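Local coordinates for protein SAP-like pentraxin (Limulus polyphemus, PDB 3FLP) that binds two calcium ions per subunit and is probably a sugar-recognising lectin, assembled from subunits in doubly stacked seven-membered rings, at residues V36-I40 with V181-N185; R45-F51 with I63-K69; K86-P91 with C122-V128. All blocks are in the same frame, centred on the assembly; numbering follows the deposited sequence.

Interaction 1: V36-I40 with V181-N185; sequences VCQRI and VASCN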
# COMPACT_ATOMS: atom_id res chain seq x y z
N VAL A 36 4.59 35.68 -21.47
CA VAL A 36 5.89 35.08 -21.72
C VAL A 36 6.65 35.01 -20.39
O VAL A 36 6.94 36.04 -19.77
CB VAL A 36 6.71 35.91 -22.75
CG1 VAL A 36 8.08 35.25 -22.99
CG2 VAL A 36 5.93 36.02 -24.06
N CYS A 37 6.94 33.80 -19.95
CA CYS A 37 7.65 33.58 -18.69
C CYS A 37 8.93 32.78 -18.98
O CYS A 37 8.96 31.93 -19.87
CB CYS A 37 6.79 32.74 -17.73
SG CYS A 37 5.43 33.43 -16.72
N GLN A 38 10.00 33.07 -18.23
CA GLN A 38 11.25 32.33 -18.38
C GLN A 38 12.23 32.65 -17.27
O GLN A 38 12.08 33.64 -16.55
CB GLN A 38 11.92 32.60 -19.75
CG GLN A 38 12.77 33.86 -19.82
CD GLN A 38 11.98 35.06 -20.29
OE1 GLN A 38 11.72 35.22 -21.49
NE2 GLN A 38 11.58 35.92 -19.36
N ARG A 39 13.23 31.80 -17.11
CA ARG A 39 14.26 32.01 -16.10
C ARG A 39 15.47 32.60 -16.83
O ARG A 39 15.89 32.08 -17.86
CB ARG A 39 14.60 30.67 -15.42
CG ARG A 39 13.42 30.11 -14.61
CD ARG A 39 13.55 28.62 -14.27
NE ARG A 39 12.25 28.12 -13.83
CZ ARG A 39 11.70 28.42 -12.66
NH1 ARG A 39 12.33 29.19 -11.78
NH2 ARG A 39 10.47 27.98 -12.38
N ILE A 40 16.01 33.69 -16.30
CA ILE A 40 17.15 34.34 -16.92
C ILE A 40 18.26 34.72 -15.94
O ILE A 40 18.01 35.02 -14.77
CB ILE A 40 16.75 35.64 -17.68
CG1 ILE A 40 16.00 36.59 -16.74
CG2 ILE A 40 15.90 35.30 -18.90
CD1 ILE A 40 15.69 37.95 -17.34
N VAL A 181 3.82 29.62 -11.59
CA VAL A 181 4.73 29.35 -12.70
C VAL A 181 6.19 29.51 -12.22
O VAL A 181 7.05 28.68 -12.52
CB VAL A 181 4.50 30.34 -13.88
CG1 VAL A 181 5.58 30.16 -14.94
CG2 VAL A 181 3.13 30.10 -14.51
N ALA A 182 6.45 30.57 -11.45
CA ALA A 182 7.80 30.85 -10.97
C ALA A 182 8.37 29.86 -9.94
O ALA A 182 9.56 29.57 -9.96
CB ALA A 182 7.88 32.27 -10.41
N SER A 183 7.52 29.35 -9.05
CA SER A 183 7.97 28.42 -8.02
C SER A 183 8.85 27.31 -8.58
O SER A 183 8.43 26.56 -9.46
CB SER A 183 6.80 27.80 -7.27
OG SER A 183 6.16 28.78 -6.47
N CYS A 184 10.06 27.22 -8.04
CA CYS A 184 11.01 26.21 -8.47
C CYS A 184 10.54 24.79 -8.18
O CYS A 184 10.75 23.89 -9.00
CB CYS A 184 12.37 26.44 -7.80
SG CYS A 184 13.60 27.37 -8.77
N ASN A 185 9.91 24.59 -7.03
CA ASN A 185 9.42 23.27 -6.65
C ASN A 185 7.92 23.12 -6.89
O ASN A 185 7.29 22.21 -6.36
CB ASN A 185 9.72 22.98 -5.18
CG ASN A 185 11.21 23.04 -4.87
OD1 ASN A 185 12.02 22.38 -5.53
ND2 ASN A 185 11.57 23.82 -3.86
O HOH W 1 8.50 27.51 -14.37

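Interaction 2: R45-F51 with I63-K69; sequences RNTGYIF and ITSMYVK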
# COMPACT_ATOMS: atom_id res chain seq x y z
N ARG A 45 24.06 45.07 -17.64
CA ARG A 45 23.05 46.02 -17.18
C ARG A 45 22.30 46.75 -18.29
O ARG A 45 21.13 47.07 -18.13
CB ARG A 45 23.69 47.06 -16.26
CG ARG A 45 24.06 46.53 -14.88
CD ARG A 45 24.37 47.68 -13.94
NE ARG A 45 24.24 47.28 -12.54
CZ ARG A 45 24.25 48.12 -11.51
NH1 ARG A 45 24.39 49.42 -11.70
NH2 ARG A 45 24.10 47.65 -10.28
N ASN A 46 22.98 47.00 -19.41
CA ASN A 46 22.34 47.73 -20.50
C ASN A 46 21.21 46.95 -21.16
O ASN A 46 21.16 45.72 -21.12
CB ASN A 46 23.36 48.19 -21.55
CG ASN A 46 24.27 47.08 -22.02
OD1 ASN A 46 25.07 46.55 -21.26
ND2 ASN A 46 24.14 46.73 -23.30
N THR A 47 20.29 47.71 -21.75
CA THR A 47 19.11 47.16 -22.40
C THR A 47 19.40 46.04 -23.39
O THR A 47 20.32 46.12 -24.20
CB THR A 47 18.35 48.26 -23.14
OG1 THR A 47 18.13 49.35 -22.23
CG2 THR A 47 17.01 47.75 -23.65
N GLY A 48 18.59 44.99 -23.31
CA GLY A 48 18.72 43.87 -24.21
C GLY A 48 17.33 43.32 -24.48
O GLY A 48 16.48 43.34 -23.58
N TYR A 49 17.08 42.85 -25.69
CA TYR A 49 15.77 42.29 -26.02
C TYR A 49 15.82 40.77 -25.94
O TYR A 49 16.68 40.14 -26.57
CB TYR A 49 15.33 42.74 -27.42
CG TYR A 49 15.05 44.22 -27.45
CD1 TYR A 49 16.10 45.14 -27.49
CD2 TYR A 49 13.75 44.71 -27.33
CE1 TYR A 49 15.86 46.51 -27.41
CE2 TYR A 49 13.50 46.07 -27.24
CZ TYR A 49 14.56 46.97 -27.28
OH TYR A 49 14.31 48.31 -27.17
N ILE A 50 14.91 40.20 -25.17
CA ILE A 50 14.86 38.76 -24.96
C ILE A 50 13.97 38.01 -25.93
O ILE A 50 14.43 37.13 -26.66
CB ILE A 50 14.40 38.46 -23.51
CG1 ILE A 50 15.36 39.14 -22.53
CG2 ILE A 50 14.37 36.96 -23.26
CD1 ILE A 50 14.92 39.08 -21.09
N PHE A 51 12.69 38.35 -25.93
CA PHE A 51 11.69 37.72 -26.79
C PHE A 51 11.26 38.70 -27.88
O PHE A 51 10.71 39.76 -27.59
CB PHE A 51 10.50 37.29 -25.91
CG PHE A 51 9.42 36.54 -26.64
CD1 PHE A 51 8.45 37.22 -27.38
CD2 PHE A 51 9.33 35.16 -26.54
CE1 PHE A 51 7.41 36.53 -28.00
CE2 PHE A 51 8.29 34.46 -27.16
CZ PHE A 51 7.33 35.15 -27.88
N ILE A 63 7.78 42.62 -28.26
CA ILE A 63 9.17 42.50 -27.85
C ILE A 63 9.37 42.78 -26.37
O ILE A 63 8.94 43.82 -25.86
CB ILE A 63 10.10 43.46 -28.63
CG1 ILE A 63 9.38 44.00 -29.87
CG2 ILE A 63 11.35 42.72 -29.06
CD1 ILE A 63 10.19 45.03 -30.63
N THR A 64 10.01 41.85 -25.68
CA THR A 64 10.29 42.01 -24.26
C THR A 64 11.74 42.44 -24.11
O THR A 64 12.58 42.11 -24.95
CB THR A 64 10.10 40.69 -23.48
OG1 THR A 64 11.00 39.70 -23.99
CG2 THR A 64 8.66 40.20 -23.60
N SER A 65 12.04 43.16 -23.04
CA SER A 65 13.39 43.63 -22.81
C SER A 65 13.59 43.91 -21.33
O SER A 65 12.64 43.87 -20.53
CB SER A 65 13.62 44.93 -23.58
OG SER A 65 12.68 45.91 -23.20
N MET A 66 14.82 44.21 -20.97
CA MET A 66 15.14 44.52 -19.58
C MET A 66 16.43 45.30 -19.54
O MET A 66 17.18 45.35 -20.52
CB MET A 66 15.35 43.23 -18.77
CG MET A 66 16.66 42.50 -19.12
SD MET A 66 17.23 41.31 -17.87
CE MET A 66 18.23 42.37 -16.82
N TYR A 67 16.67 45.92 -18.40
CA TYR A 67 17.91 46.64 -18.15
C TYR A 67 17.94 46.89 -16.66
O TYR A 67 16.92 46.80 -15.99
CB TYR A 67 18.01 47.93 -18.98
CG TYR A 67 17.15 49.09 -18.56
CD1 TYR A 67 17.55 49.96 -17.55
CD2 TYR A 67 15.96 49.36 -19.23
CE1 TYR A 67 16.79 51.07 -17.23
CE2 TYR A 67 15.19 50.47 -18.91
CZ TYR A 67 15.62 51.32 -17.91
OH TYR A 67 14.85 52.42 -17.61
N VAL A 68 19.13 47.14 -16.14
CA VAL A 68 19.31 47.38 -14.72
C VAL A 68 19.64 48.84 -14.50
O VAL A 68 20.56 49.37 -15.13
CB VAL A 68 20.45 46.50 -14.18
CG1 VAL A 68 20.60 46.68 -12.68
CG2 VAL A 68 20.16 45.04 -14.52
N LYS A 69 18.88 49.51 -13.63
CA LYS A 69 19.12 50.92 -13.34
C LYS A 69 20.43 51.07 -12.57
O LYS A 69 21.00 50.09 -12.09
CB LYS A 69 18.00 51.51 -12.46
CG LYS A 69 16.58 51.32 -12.96
CD LYS A 69 16.32 52.05 -14.26
CE LYS A 69 16.28 53.57 -14.10
NZ LYS A 69 16.05 54.24 -15.42

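Interaction 3: K86-P91 with C122-V128; sequences KYISCP and CGTMENV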
# COMPACT_ATOMS: atom_id res chain seq x y z
N LYS A 86 7.54 50.29 -23.10
CA LYS A 86 6.90 50.63 -21.83
C LYS A 86 7.68 49.89 -20.74
O LYS A 86 7.85 48.67 -20.80
CB LYS A 86 5.44 50.18 -21.84
CG LYS A 86 4.64 50.62 -23.06
CD LYS A 86 4.61 52.13 -23.20
CE LYS A 86 3.77 52.56 -24.39
NZ LYS A 86 3.72 54.05 -24.52
N TYR A 87 8.14 50.64 -19.75
CA TYR A 87 8.92 50.06 -18.66
C TYR A 87 8.23 50.10 -17.30
O TYR A 87 7.56 51.06 -16.96
CB TYR A 87 10.28 50.77 -18.55
CG TYR A 87 11.23 50.44 -19.68
CD1 TYR A 87 11.86 49.20 -19.74
CD2 TYR A 87 11.47 51.36 -20.70
CE1 TYR A 87 12.72 48.88 -20.79
CE2 TYR A 87 12.33 51.04 -21.76
CZ TYR A 87 12.94 49.80 -21.80
OH TYR A 87 13.78 49.47 -22.84
N ILE A 88 8.40 49.02 -16.55
CA ILE A 88 7.86 48.90 -15.20
C ILE A 88 9.02 48.45 -14.34
O ILE A 88 9.66 47.43 -14.63
CB ILE A 88 6.72 47.87 -15.12
CG1 ILE A 88 5.52 48.36 -15.93
CG2 ILE A 88 6.34 47.65 -13.66
CD1 ILE A 88 4.34 47.41 -15.92
N SER A 89 9.31 49.20 -13.28
CA SER A 89 10.42 48.83 -12.42
C SER A 89 9.99 47.81 -11.36
O SER A 89 8.85 47.81 -10.90
CB SER A 89 11.05 50.07 -11.77
OG SER A 89 10.12 50.77 -10.98
N CYS A 90 10.92 46.92 -11.03
CA CYS A 90 10.68 45.87 -10.06
C CYS A 90 11.51 46.14 -8.80
O CYS A 90 12.69 46.47 -8.88
CB CYS A 90 11.07 44.51 -10.64
SG CYS A 90 9.98 43.84 -11.95
N PRO A 91 10.89 45.99 -7.62
CA PRO A 91 11.57 46.22 -6.34
C PRO A 91 12.54 45.10 -5.98
O PRO A 91 12.39 44.44 -4.95
CB PRO A 91 10.41 46.30 -5.35
CG PRO A 91 9.49 45.25 -5.89
CD PRO A 91 9.52 45.49 -7.40
N CYS A 122 5.25 43.37 -10.11
CA CYS A 122 6.05 44.59 -9.99
C CYS A 122 5.18 45.80 -10.26
O CYS A 122 5.52 46.92 -9.86
CB CYS A 122 7.21 44.59 -10.99
SG CYS A 122 8.35 43.18 -10.90
N GLY A 123 4.06 45.58 -10.95
CA GLY A 123 3.17 46.68 -11.27
C GLY A 123 2.52 46.48 -12.63
O GLY A 123 2.81 45.51 -13.32
N THR A 124 1.65 47.41 -13.01
CA THR A 124 0.96 47.32 -14.28
C THR A 124 0.98 48.65 -15.02
O THR A 124 1.34 49.68 -14.46
CB THR A 124 -0.52 46.91 -14.09
OG1 THR A 124 -1.19 47.93 -13.34
CG2 THR A 124 -0.63 45.58 -13.33
N MET A 125 0.60 48.60 -16.29
CA MET A 125 0.55 49.79 -17.12
C MET A 125 -0.62 49.66 -18.09
O MET A 125 -0.86 48.59 -18.66
CB MET A 125 1.86 49.96 -17.88
CG MET A 125 1.96 51.29 -18.61
SD MET A 125 3.66 51.73 -18.96
CE MET A 125 4.19 52.30 -17.36
N GLU A 126 -1.36 50.75 -18.27
CA GLU A 126 -2.51 50.76 -19.16
C GLU A 126 -2.15 51.23 -20.56
O GLU A 126 -1.05 51.73 -20.80
CB GLU A 126 -3.60 51.66 -18.58
CG GLU A 126 -4.16 51.20 -17.24
CD GLU A 126 -4.67 49.77 -17.26
OE1 GLU A 126 -5.39 49.41 -18.22
OE2 GLU A 126 -4.36 49.01 -16.33
N ASN A 127 -3.09 51.05 -21.47
CA ASN A 127 -2.94 51.47 -22.85
C ASN A 127 -1.70 50.96 -23.58
O ASN A 127 -0.98 51.72 -24.22
CB ASN A 127 -3.02 52.99 -22.90
CG ASN A 127 -4.38 53.49 -22.43
OD1 ASN A 127 -5.40 53.22 -23.06
ND2 ASN A 127 -4.39 54.19 -21.29
N VAL A 128 -1.46 49.66 -23.47
CA VAL A 128 -0.34 49.03 -24.17
C VAL A 128 -0.94 48.08 -25.19
O VAL A 128 -1.45 47.01 -24.83
CB VAL A 128 0.58 48.22 -23.21
CG1 VAL A 128 1.67 47.55 -24.02
CG2 VAL A 128 1.19 49.13 -22.15

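Interaction 1: V36-I40 with V181-N185
Arg39 reaches from a strand to the end of a helix and grips the carbonyl of Ala182. The fold is the pentraxin beta sandwich. Residues 36-40 lie on strand 33-42 of one of its sheets, and helix 175-182 packs on that sheet. The contact is buried at the join. From Arg39 CB the chain does not head straight for the helix. CG sits beside the backbone N (chi1 -66°), and the chain then runs extended through CD to NE. Met214 and Cys215 pack against the side chain. NE has its partner on the sheet itself, a salt bridge to Asp165. Only from CZ onward does the side chain meet the helix end. NH2 donates to Ala182 O at 3.0 Å. That oxygen lies at the guanidinium edge, near its plane, while the donor stands well above the carbonyl plane. NH1 adds a weak bond to the same Ala182 O at 3.3 Å. So two N-H groups converge on one carbonyl, and with Asp165 at NE they should fix the rotation of the group. A water extends the grip. It accepts from Arg39 NH2 at 2.8 Å and lies 2.6 Å from Val181 O, one of several acceptors that compete for its protons. Ser183 is the first residue to leave the helix, so the cation sits at the carbonyl-rich C-terminal end, where its charge is probably welcome. Arg188 lies close by with like charge. Arg39 NH1 also comes within 3.7 Å of Cys184 SG, which is bridged to Cys215. One residue earlier in the helix, the touch is apolar. Cys37, bridged to Cys103 on the neighbouring strand, sets its SG 3.7 Å from CG1 of Val181.

Interaction 2: R45-F51 with I63-K69
Thr64 holds OG1 between its backbone N and carbonyl carbon (chi1 61°), the crowded position, and this aims the hydroxyl at the backbone of Phe51. Phe51 N donates to Thr64 OG1 at 2.9 Å. The same oxygen lies tight against Phe51 CB, at 3.1 Å. Phe51 sends its ring away from the contact, CG being anti to the backbone N (chi1 -177°), onto Val140 and Ile142. Strands 48-55 and 60-68 form an antiparallel beta hairpin in the sheet next to the calcium site. Gly48 and Met66 are a hydrogen-bonded pair, with Gly48 N to Met66 O at 3.1 Å. Tyr49 and Ser65 follow as a non-hydrogen-bonded pair. Ile50 and Phe51 then both lie opposite Thr64, a beta bulge. Ile50 N donates to Thr64 O, Thr64 N donates to Phe51 O, and the hydroxyl takes the spare N-H. On one face, Ser65 CB makes a CH-pi contact over the Tyr49 ring, 4.0 Å from its centroid. Ile63 CG2 meets Tyr49 CD2 obliquely at 3.6 Å. On the other, Ile50 and Met66 turn to the sandwich interior, near Ile40. Before strand 48-55 begins, Arg45 O accepts from Val68 N at 2.8 Å. The Arg45 stem lies across Val68, and Lys69 O sits over one face of its guanidinium, whose NH1 bonds Ser70 O. Ile63 also packs on Glu145, a calcium ligand. The threonine hydroxyl thus supplies the acceptor that the bulge takes from the regular pairing, so Phe51 N keeps a partner although Thr64 O bonds to Ile50 N.

Interaction 3: K86-P91 with C122-V128
Ile88 is the main bump. Its CD1 pushes under the facing backbone, 3.6 Å from Gly123 O and 3.7 Å from Thr124 C, and also meets Met125 CB. Its CG2 branch lies against Cys122 O at 4.0 Å. Gly123 has no side chain here, so the Ile88 branches can lie close to the backbone. Met125 forms the next ridge. Its SD rests on Lys86 CB at 3.7 Å; the bend at the last torsion (chi3 -77°) then turns CE to Tyr87 O at 3.6 Å. The two strands run nearly antiparallel, 161° apart, yet are not paired. Strand 86-90 is an outer strand, within the chain, of one sheet of the pentraxin sandwich, and strand 120-125 belongs to the other. Side chains and one disulfide join them, closing the sandwich at this edge. Lys86 and Val128 pass alongside with their ends pointing opposite ways, Lys86 CG 3.9 Å from Val128 CG2. The lysine tip goes on to Ser84. At the other end the Cys90 and Cys122 sulfurs are bonded at 2.0 Å, with a torsion of 95° about the S-S bond. Pro91 CD lies beside Cys122 SG at 4.4 Å.

In the fold
Interactions 1 and 2 are buried, and interaction 3 lies at a partly buried edge. Interaction 2 works within one sheet, mainly by backbone bonds. Interaction 3 joins the edges of the two sheets by apolar packing and a disulfide. Interaction 1 ties a helix to the outer side of the other sheet through a charged group, a carbonyl and a water. Interactions 1 and 2 meet in the core, where Ile40 and Val36 of strand 33-42 pack on Ile50, Met66 and Phe51. Interactions 2 and 3 meet through the edge-to-face rings of Tyr67 and Tyr87. Interactions 1 and 3 do not touch. Interaction 2 lies nearest the calcium ions.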